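Local coordinates for protein (hdlp (histone deacetylase-like protein)) (Aquifex aeolicus, PDB 1C3P), which is a zinc-binding bacterial homologue of the histone deacetylases, probably a deacetylase, and may take part in acetoin breakdown, at residues A[4-12]-A[43-51]; A[145-155]-A[174-185]. One frame throughout, in Å; residues are numbered along the deposited sequence.

Overall arrangement
Read from the N terminus, the chain opens with strand 4-8, passes through helix 28-37 and returns as strand 46-48. Interaction 1 closes this loop at one margin of the parallel sheet, whose outermost strand on that side is 46-48. After it is complete, helix 98-118 and strand 122-125 intervene before interaction 2 begins. There helix 146-156 leads into strand 162-166 and helix 173-179, and residues 174-185 close a second, shorter loop against 145-155. The two loops follow in series, neither enclosing nor crossing the other; the centres of interactions 1 and 2 lie about 24 Å apart and their nearest atoms about 6 Å. Interaction 1 pairs strands within the sheet, whereas interaction 2 packs helices together near the metal site.

Interaction 1: residues A[4-12]-A[43-51]; sequences VKLIGTLDY and EKELIKSRP
Strands 4-8 and 46-48, joined through helix 28-37 in a beta-alpha-beta unit, pair in parallel at the margin of the sheet of this arginase-like alpha/beta fold. Leu6 N donates to Glu45 O (2.9 Å), and Leu6 O accepts from Ile47 N (2.9 Å). Gly8 N reaches Ile47 O, while Ser49 N meets Gly8 O from above the carbonyl plane. On one face CD1 of Leu46 leans over Leu6 O at 3.2 Å and lies 4.2 Å from Leu6 CD2. Lys5 bends at its second torsion (chi2 -67°), which folds the chain toward the partner strand and brings NZ to Lys44 O at 2.6 Å, almost in line with the carbonyl. Beyond Gly8, an ST turn puts Thr9 OG1 at the backbone N of Asp11 (3.0 Å), and that hydroxyl donates to Asp11 OD2. Lys48 NZ forms a salt bridge with Asp11 OD2 at 3.1 Å, nearly along the C-O axis, while Thr9 OG1 comes from above the carboxylate plane on that same face. Ser49 OG touches Gly8 CA and bonds to Ser109 on helix 98-118. Two donors thus converge on one carboxylate oxygen, which would probably favour a charged Asp11 and limit its rotation.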
loop_
_atom_site.group_PDB
_atom_site.type_symbol
_atom_site.label_atom_id
_atom_site.label_comp_id
_atom_site.label_asym_id
_atom_site.label_seq_id
_atom_site.Cartn_x
_atom_site.Cartn_y
_atom_site.Cartn_z
ATOM N N VAL A 4 9.174 17.282 6.349
ATOM C CA VAL A 4 8.359 16.070 6.266
ATOM C C VAL A 4 7.092 16.499 5.572
ATOM O O VAL A 4 6.431 17.448 5.999
ATOM C CB VAL A 4 8.015 15.519 7.659
ATOM C CG1 VAL A 4 7.212 14.218 7.520
ATOM C CG2 VAL A 4 9.281 15.285 8.449
ATOM N N LYS A 5 6.738 15.781 4.514
ATOM C CA LYS A 5 5.581 16.143 3.714
ATOM C C LYS A 5 4.560 15.030 3.519
ATOM O O LYS A 5 4.919 13.852 3.428
ATOM C CB LYS A 5 6.068 16.569 2.330
ATOM C CG LYS A 5 7.071 17.726 2.313
ATOM C CD LYS A 5 6.415 19.028 2.775
ATOM C CE LYS A 5 7.373 20.217 2.614
ATOM N NZ LYS A 5 6.748 21.483 3.114
ATOM N N LEU A 6 3.301 15.427 3.400
ATOM C CA LEU A 6 2.233 14.475 3.131
ATOM C C LEU A 6 1.670 14.884 1.766
ATOM O O LEU A 6 1.304 16.035 1.566
ATOM C CB LEU A 6 1.149 14.566 4.199
ATOM C CG LEU A 6 0.087 13.459 4.159
ATOM C CD1 LEU A 6 -0.986 13.786 5.186
ATOM C CD2 LEU A 6 -0.550 13.351 2.791
ATOM N N ILE A 7 1.613 13.953 0.819
ATOM C CA ILE A 7 1.090 14.278 -0.512
ATOM C C ILE A 7 -0.373 13.860 -0.559
ATOM O O ILE A 7 -0.694 12.698 -0.317
ATOM C CB ILE A 7 1.843 13.527 -1.622
ATOM C CG1 ILE A 7 3.345 13.659 -1.397
ATOM C CG2 ILE A 7 1.516 14.148 -2.994
ATOM C CD1 ILE A 7 4.152 13.081 -2.475
ATOM N N GLY A 8 -1.260 14.804 -0.840
ATOM C CA GLY A 8 -2.669 14.461 -0.915
ATOM C C GLY A 8 -3.571 15.586 -1.382
ATOM O O GLY A 8 -3.118 16.697 -1.683
ATOM N N THR A 9 -4.860 15.274 -1.462
ATOM C CA THR A 9 -5.882 16.231 -1.861
ATOM C C THR A 9 -7.240 15.656 -1.492
ATOM O O THR A 9 -7.414 14.438 -1.457
ATOM C CB THR A 9 -5.897 16.484 -3.378
ATOM O OG1 THR A 9 -7.069 17.243 -3.709
ATOM C CG2 THR A 9 -5.939 15.172 -4.143
ATOM N N LEU A 10 -8.204 16.524 -1.205
ATOM C CA LEU A 10 -9.542 16.038 -0.870
ATOM C C LEU A 10 -10.282 15.554 -2.114
ATOM O O LEU A 10 -11.330 14.910 -2.007
ATOM C CB LEU A 10 -10.369 17.127 -0.168
ATOM C CG LEU A 10 -10.004 17.509 1.269
ATOM C CD1 LEU A 10 -10.065 16.270 2.145
ATOM C CD2 LEU A 10 -8.623 18.110 1.324
ATOM N N ASP A 11 -9.724 15.847 -3.289
ATOM C CA ASP A 11 -10.332 15.450 -4.556
ATOM C C ASP A 11 -10.503 13.946 -4.733
ATOM O O ASP A 11 -11.374 13.508 -5.495
ATOM C CB ASP A 11 -9.534 16.019 -5.735
ATOM C CG ASP A 11 -9.495 17.535 -5.726
ATOM O OD1 ASP A 11 -10.556 18.143 -5.479
ATOM O OD2 ASP A 11 -8.418 18.117 -5.975
ATOM N N TYR A 12 -9.675 13.147 -4.056
ATOM C CA TYR A 12 -9.813 11.701 -4.171
ATOM C C TYR A 12 -11.246 11.309 -3.789
ATOM O O TYR A 12 -11.779 10.304 -4.274
ATOM C CB TYR A 12 -8.816 10.974 -3.256
ATOM C CG TYR A 12 -7.370 11.061 -3.706
ATOM C CD1 TYR A 12 -6.410 11.711 -2.925
ATOM C CD2 TYR A 12 -6.958 10.464 -4.897
ATOM C CE1 TYR A 12 -5.071 11.762 -3.319
ATOM C CE2 TYR A 12 -5.624 10.504 -5.303
ATOM C CZ TYR A 12 -4.687 11.150 -4.511
ATOM O OH TYR A 12 -3.358 11.158 -4.895
ATOM N N GLU A 43 -0.896 23.272 7.000
ATOM C CA GLU A 43 -0.879 23.513 5.555
ATOM C C GLU A 43 0.460 23.384 4.861
ATOM O O GLU A 43 0.547 22.837 3.759
ATOM C CB GLU A 43 -1.416 24.907 5.219
ATOM C CG GLU A 43 -2.906 25.091 5.399
ATOM C CD GLU A 43 -3.368 26.429 4.850
ATOM O OE1 GLU A 43 -3.150 26.676 3.644
ATOM O OE2 GLU A 43 -3.941 27.234 5.612
ATOM N N LYS A 44 1.508 23.897 5.484
ATOM C CA LYS A 44 2.811 23.850 4.851
ATOM C C LYS A 44 3.470 22.472 4.798
ATOM O O LYS A 44 4.538 22.315 4.215
ATOM C CB LYS A 44 3.706 24.904 5.504
ATOM C CG LYS A 44 3.102 26.300 5.266
ATOM C CD LYS A 44 3.879 27.453 5.870
ATOM C CE LYS A 44 3.186 28.774 5.539
ATOM N NZ LYS A 44 3.886 29.949 6.121
ATOM N N GLU A 45 2.813 21.478 5.390
ATOM C CA GLU A 45 3.316 20.100 5.387
ATOM C C GLU A 45 2.627 19.328 4.257
ATOM O O GLU A 45 3.061 18.237 3.873
ATOM C CB GLU A 45 2.999 19.399 6.721
ATOM C CG GLU A 45 3.791 19.901 7.926
ATOM C CD GLU A 45 3.312 19.291 9.236
ATOM O OE1 GLU A 45 2.126 19.474 9.581
ATOM O OE2 GLU A 45 4.118 18.633 9.922
ATOM N N LEU A 46 1.556 19.906 3.726
ATOM C CA LEU A 46 0.792 19.246 2.670
ATOM C C LEU A 46 1.148 19.680 1.254
ATOM O O LEU A 46 1.219 20.871 0.951
ATOM C CB LEU A 46 -0.705 19.468 2.906
ATOM C CG LEU A 46 -1.687 18.858 1.903
ATOM C CD1 LEU A 46 -1.630 17.338 2.006
ATOM C CD2 LEU A 46 -3.103 19.349 2.195
ATOM N N ILE A 47 1.396 18.705 0.385
ATOM C CA ILE A 47 1.680 19.005 -1.015
ATOM C C ILE A 47 0.464 18.502 -1.782
ATOM O O ILE A 47 0.071 17.339 -1.624
ATOM C CB ILE A 47 2.961 18.274 -1.519
ATOM C CG1 ILE A 47 4.200 18.872 -0.842
ATOM C CG2 ILE A 47 3.092 18.399 -3.039
ATOM C CD1 ILE A 47 4.477 20.313 -1.220
ATOM N N LYS A 48 -0.137 19.363 -2.602
ATOM C CA LYS A 48 -1.317 18.963 -3.366
ATOM C C LYS A 48 -0.925 17.978 -4.465
ATOM O O LYS A 48 -0.019 18.240 -5.243
ATOM C CB LYS A 48 -1.997 20.181 -4.012
ATOM C CG LYS A 48 -3.240 19.834 -4.820
ATOM C CD LYS A 48 -3.870 21.075 -5.449
ATOM C CE LYS A 48 -5.127 20.723 -6.230
ATOM N NZ LYS A 48 -6.172 20.097 -5.373
ATOM N N SER A 49 -1.632 16.860 -4.528
ATOM C CA SER A 49 -1.386 15.838 -5.537
ATOM C C SER A 49 -1.587 16.375 -6.951
ATOM O O SER A 49 -2.485 17.186 -7.202
ATOM C CB SER A 49 -2.351 14.664 -5.361
ATOM O OG SER A 49 -2.289 14.071 -4.060
ATOM N N ARG A 50 -0.748 15.907 -7.870
ATOM C CA ARG A 50 -0.850 16.275 -9.272
ATOM C C ARG A 50 -0.988 14.982 -10.077
ATOM O O ARG A 50 -0.577 13.908 -9.634
ATOM C CB ARG A 50 0.419 16.992 -9.762
ATOM C CG ARG A 50 1.664 16.085 -9.918
ATOM C CD ARG A 50 2.804 16.875 -10.535
ATOM N NE ARG A 50 4.081 16.165 -10.573
ATOM C CZ ARG A 50 4.348 15.084 -11.292
ATOM N NH1 ARG A 50 3.423 14.537 -12.075
ATOM N NH2 ARG A 50 5.564 14.554 -11.244
ATOM N N PRO A 51 -1.612 15.056 -11.255
ATOM C CA PRO A 51 -1.747 13.852 -12.076
ATOM C C PRO A 51 -0.383 13.412 -12.606
ATOM O O PRO A 51 0.504 14.249 -12.806
ATOM C CB PRO A 51 -2.632 14.330 -13.231
ATOM C CG PRO A 51 -3.435 15.457 -12.598
ATOM C CD PRO A 51 -2.313 16.182 -11.888
#

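Interaction 2: residues A[145-155]-A[174-185]; sequences NNPAVGIEYLR and GVQEAFYDTDQV. Unlike the reference sequence in segment 145-155: Asn146 (reference Asp).
Phe179 drives its ring into helix 146-155 as a knob, in a hole lined by Ala148, Ile151, Glu152 and Arg155. The apolar packing centres on Phe179 CZ, which lies 3.5 Å from Ile151 CG2, while Ala148 CA comes to the ring edge. With its CG anti to the carbonyl carbon (chi1 -55°), Phe179 points at the neighbouring helix, and Ala178 CB lies over one face of the ring, toward the rim. Nearer the start of the helix, Pro147 CB meets Val175 CG2 at 3.9 Å; Ile151 CG2 rests on Val185 CG2 at 3.7 Å.

In the fold these are helices 146-156 and 173-179, on either side of strand 162-166 in the sequence; their segments 146-155 and 174-179 are inclined by 33° and pack at one side of the parallel sheet, where Pro147 and Val175 both touch Tyr164. The side chain of Pro147 is about 9 Å from that of Asp168, a zinc ligand of this protein, though no zinc is bound in this model. Asn145 is the N-cap: its OD1 accepts from Ala148 N, while ND2 bonds to Ala133 O and lies over the Gly174-Val175 backbone.

Polar contacts gather at the other end. Arg155 NH2 donates to Gln184 OE1 at 3.0 Å, nearly straight (171°), in the guanidinium plane and onto a lone pair of the amide oxygen. NH1 forms a salt bridge with Glu152 OE1, weak as a hydrogen bond, and stands at the edge of the Phe179 ring; Val185 CG2 lies over one guanidinium face, toward its rim. A leucine in place of Arg155 would probably leave Gln184 OE1 without this donor and Glu152 without its ion-pair mate. A water donates to both Glu152 OE1 and Ala178 O.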
loop_
_atom_site.group_PDB
_atom_site.type_symbol
_atom_site.label_atom_id
_atom_site.label_comp_id
_atom_site.label_asym_id
_atom_site.label_seq_id
_atom_site.Cartn_x
_atom_site.Cartn_y
_atom_site.Cartn_z
ATOM N N ASN A 145 -0.061 0.850 -11.762
ATOM C CA ASN A 145 0.852 0.388 -10.714
ATOM C C ASN A 145 1.829 1.529 -10.360
ATOM O O ASN A 145 2.888 1.650 -10.978
ATOM C CB ASN A 145 1.622 -0.836 -11.231
ATOM C CG ASN A 145 2.308 -1.601 -10.118
ATOM O OD1 ASN A 145 3.054 -1.031 -9.330
ATOM N ND2 ASN A 145 2.041 -2.898 -10.040
ATOM N N ASN A 146 1.498 2.369 -9.377
ATOM C CA ASN A 146 2.400 3.491 -9.081
ATOM C C ASN A 146 3.743 3.006 -8.537
ATOM O O ASN A 146 4.775 3.617 -8.798
ATOM C CB ASN A 146 1.712 4.531 -8.183
ATOM C CG ASN A 146 1.361 3.993 -6.826
ATOM O OD1 ASN A 146 2.072 4.246 -5.863
ATOM N ND2 ASN A 146 0.270 3.222 -6.743
ATOM N N PRO A 147 3.757 1.912 -7.753
ATOM C CA PRO A 147 5.097 1.499 -7.313
ATOM C C PRO A 147 6.031 1.208 -8.524
ATOM O O PRO A 147 7.219 1.574 -8.509
ATOM C CB PRO A 147 4.814 0.241 -6.500
ATOM C CG PRO A 147 3.454 0.579 -5.866
ATOM C CD PRO A 147 2.724 1.057 -7.133
ATOM N N ALA A 148 5.504 0.564 -9.571
ATOM C CA ALA A 148 6.336 0.239 -10.746
ATOM C C ALA A 148 6.698 1.495 -11.532
ATOM O O ALA A 148 7.812 1.613 -12.039
ATOM C CB ALA A 148 5.626 -0.773 -11.659
ATOM N N VAL A 149 5.765 2.430 -11.633
ATOM C CA VAL A 149 6.034 3.694 -12.308
ATOM C C VAL A 149 7.145 4.375 -11.522
ATOM O O VAL A 149 8.126 4.862 -12.101
ATOM C CB VAL A 149 4.788 4.601 -12.327
ATOM C CG1 VAL A 149 5.146 6.034 -12.768
ATOM C CG2 VAL A 149 3.757 4.017 -13.270
ATOM N N GLY A 150 7.003 4.386 -10.199
ATOM C CA GLY A 150 8.001 5.031 -9.358
ATOM C C GLY A 150 9.389 4.421 -9.432
ATOM O O GLY A 150 10.401 5.137 -9.458
ATOM N N ILE A 151 9.450 3.095 -9.441
ATOM C CA ILE A 151 10.730 2.399 -9.519
ATOM C C ILE A 151 11.384 2.653 -10.877
ATOM O O ILE A 151 12.593 2.852 -10.949
ATOM C CB ILE A 151 10.537 0.897 -9.259
ATOM C CG1 ILE A 151 10.181 0.685 -7.775
ATOM C CG2 ILE A 151 11.800 0.104 -9.655
ATOM C CD1 ILE A 151 9.712 -0.729 -7.457
ATOM N N GLU A 152 10.596 2.657 -11.950
ATOM C CA GLU A 152 11.150 2.916 -13.276
ATOM C C GLU A 152 11.581 4.368 -13.352
ATOM O O GLU A 152 12.531 4.719 -14.051
ATOM C CB GLU A 152 10.120 2.615 -14.363
ATOM C CG GLU A 152 9.891 1.128 -14.543
ATOM C CD GLU A 152 11.100 0.416 -15.119
ATOM O OE1 GLU A 152 11.085 -0.825 -15.151
ATOM O OE2 GLU A 152 12.057 1.092 -15.552
ATOM N N TYR A 153 10.895 5.224 -12.599
ATOM C CA TYR A 153 11.265 6.636 -12.575
ATOM C C TYR A 153 12.688 6.716 -11.999
ATOM O O TYR A 153 13.553 7.429 -12.519
ATOM C CB TYR A 153 10.276 7.415 -11.684
ATOM C CG TYR A 153 10.652 8.861 -11.457
ATOM C CD1 TYR A 153 10.283 9.866 -12.360
ATOM C CD2 TYR A 153 11.396 9.218 -10.339
ATOM C CE1 TYR A 153 10.659 11.206 -12.129
ATOM C CE2 TYR A 153 11.769 10.526 -10.103
ATOM C CZ TYR A 153 11.404 11.515 -10.982
ATOM O OH TYR A 153 11.780 12.804 -10.677
ATOM N N LEU A 154 12.933 5.966 -10.929
ATOM C CA LEU A 154 14.251 5.958 -10.293
ATOM C C LEU A 154 15.310 5.322 -11.212
ATOM O O LEU A 154 16.450 5.802 -11.290
ATOM C CB LEU A 154 14.176 5.214 -8.952
ATOM C CG LEU A 154 13.466 5.969 -7.815
ATOM C CD1 LEU A 154 13.130 5.017 -6.659
ATOM C CD2 LEU A 154 14.380 7.129 -7.340
ATOM N N ARG A 155 14.952 4.244 -11.906
ATOM C CA ARG A 155 15.918 3.622 -12.816
ATOM C C ARG A 155 16.344 4.634 -13.876
ATOM O O ARG A 155 17.528 4.722 -14.218
ATOM C CB ARG A 155 15.327 2.366 -13.478
ATOM C CG ARG A 155 14.947 1.275 -12.454
ATOM C CD ARG A 155 14.291 0.055 -13.086
ATOM N NE ARG A 155 15.264 -0.877 -13.636
ATOM C CZ ARG A 155 14.947 -1.966 -14.325
ATOM N NH1 ARG A 155 13.670 -2.259 -14.557
ATOM N NH2 ARG A 155 15.908 -2.783 -14.743
ATOM N N GLY A 174 1.589 -7.489 -9.150
ATOM C CA GLY A 174 1.901 -6.582 -10.233
ATOM C C GLY A 174 3.363 -6.160 -10.149
ATOM O O GLY A 174 4.076 -6.213 -11.148
ATOM N N VAL A 175 3.817 -5.728 -8.974
ATOM C CA VAL A 175 5.219 -5.320 -8.803
ATOM C C VAL A 175 6.172 -6.516 -9.021
ATOM O O VAL A 175 7.247 -6.376 -9.614
ATOM C CB VAL A 175 5.441 -4.718 -7.385
ATOM C CG1 VAL A 175 6.890 -4.173 -7.243
ATOM C CG2 VAL A 175 4.424 -3.602 -7.139
ATOM N N GLN A 176 5.789 -7.692 -8.538
ATOM C CA GLN A 176 6.643 -8.868 -8.723
ATOM C C GLN A 176 6.914 -9.130 -10.199
ATOM O O GLN A 176 8.056 -9.302 -10.620
ATOM C CB GLN A 176 5.996 -10.118 -8.116
ATOM C CG GLN A 176 6.796 -11.384 -8.396
ATOM C CD GLN A 176 6.270 -12.588 -7.672
ATOM O OE1 GLN A 176 6.181 -12.590 -6.443
ATOM N NE2 GLN A 176 5.922 -13.641 -8.428
ATOM N N GLU A 177 5.852 -9.164 -10.989
ATOM C CA GLU A 177 6.002 -9.419 -12.420
ATOM C C GLU A 177 6.866 -8.364 -13.088
ATOM O O GLU A 177 7.732 -8.666 -13.916
ATOM C CB GLU A 177 4.624 -9.446 -13.076
ATOM C CG GLU A 177 4.664 -9.764 -14.573
ATOM C CD GLU A 177 3.272 -9.891 -15.159
ATOM O OE1 GLU A 177 2.799 -8.947 -15.833
ATOM O OE2 GLU A 177 2.636 -10.936 -14.915
ATOM N N ALA A 178 6.636 -7.114 -12.709
ATOM C CA ALA A 178 7.367 -5.989 -13.286
ATOM C C ALA A 178 8.894 -6.057 -13.170
ATOM O O ALA A 178 9.620 -5.605 -14.063
ATOM C CB ALA A 178 6.859 -4.690 -12.673
ATOM N N PHE A 179 9.388 -6.628 -12.080
ATOM C CA PHE A 179 10.825 -6.689 -11.856
ATOM C C PHE A 179 11.364 -8.080 -11.625
ATOM O O PHE A 179 12.489 -8.246 -11.144
ATOM C CB PHE A 179 11.157 -5.801 -10.666
ATOM C CG PHE A 179 10.653 -4.414 -10.839
ATOM C CD1 PHE A 179 9.519 -3.971 -10.155
ATOM C CD2 PHE A 179 11.239 -3.580 -11.787
ATOM C CE1 PHE A 179 8.969 -2.706 -10.423
ATOM C CE2 PHE A 179 10.696 -2.316 -12.063
ATOM C CZ PHE A 179 9.556 -1.883 -11.376
ATOM N N TYR A 180 10.566 -9.067 -12.003
ATOM C CA TYR A 180 10.910 -10.461 -11.805
ATOM C C TYR A 180 12.207 -10.853 -12.504
ATOM O O TYR A 180 12.974 -11.687 -12.006
ATOM C CB TYR A 180 9.780 -11.339 -12.332
ATOM C CG TYR A 180 9.682 -12.642 -11.603
ATOM C CD1 TYR A 180 9.733 -13.853 -12.283
ATOM C CD2 TYR A 180 9.496 -12.661 -10.208
ATOM C CE1 TYR A 180 9.601 -15.050 -11.611
ATOM C CE2 TYR A 180 9.363 -13.852 -9.523
ATOM C CZ TYR A 180 9.415 -15.047 -10.235
ATOM O OH TYR A 180 9.278 -16.235 -9.577
ATOM N N ASP A 181 12.423 -10.226 -13.654
ATOM C CA ASP A 181 13.564 -10.447 -14.541
ATOM C C ASP A 181 14.870 -9.674 -14.283
ATOM O O ASP A 181 15.893 -9.938 -14.927
ATOM C CB ASP A 181 13.063 -10.186 -15.976
ATOM C CG ASP A 181 14.096 -9.537 -16.860
ATOM O OD1 ASP A 181 14.574 -8.436 -16.511
ATOM O OD2 ASP A 181 14.418 -10.116 -17.919
ATOM N N THR A 182 14.865 -8.733 -13.350
ATOM C CA THR A 182 16.076 -7.957 -13.122
ATOM C C THR A 182 16.682 -8.031 -11.735
ATOM O O THR A 182 15.989 -8.256 -10.753
ATOM C CB THR A 182 15.843 -6.456 -13.470
ATOM O OG1 THR A 182 17.036 -5.716 -13.213
ATOM C CG2 THR A 182 14.717 -5.863 -12.624
ATOM N N ASP A 183 17.988 -7.817 -11.664
ATOM C CA ASP A 183 18.690 -7.833 -10.393
ATOM C C ASP A 183 18.910 -6.398 -9.922
ATOM O O ASP A 183 19.578 -6.157 -8.921
ATOM C CB ASP A 183 20.031 -8.571 -10.544
ATOM C CG ASP A 183 20.995 -7.853 -11.472
ATOM O OD1 ASP A 183 20.553 -7.367 -12.531
ATOM O OD2 ASP A 183 22.203 -7.790 -11.151
ATOM N N GLN A 184 18.339 -5.437 -10.646
ATOM C CA GLN A 184 18.479 -4.041 -10.259
ATOM C C GLN A 184 17.396 -3.652 -9.258
ATOM O O GLN A 184 17.499 -2.646 -8.557
ATOM C CB GLN A 184 18.408 -3.128 -11.470
ATOM C CG GLN A 184 19.516 -3.374 -12.477
ATOM C CD GLN A 184 19.655 -2.250 -13.473
ATOM O OE1 GLN A 184 18.690 -1.847 -14.112
ATOM N NE2 GLN A 184 20.867 -1.739 -13.614
ATOM N N VAL A 185 16.346 -4.453 -9.214
ATOM C CA VAL A 185 15.270 -4.194 -8.276
ATOM C C VAL A 185 15.085 -5.455 -7.455
ATOM O O VAL A 185 15.174 -6.562 -7.986
ATOM C CB VAL A 185 13.956 -3.853 -9.017
ATOM C CG1 VAL A 185 12.854 -3.493 -7.999
ATOM C CG2 VAL A 185 14.200 -2.691 -9.984
HETATM O O HOH W 1 9.217 -3.056 -15.319
#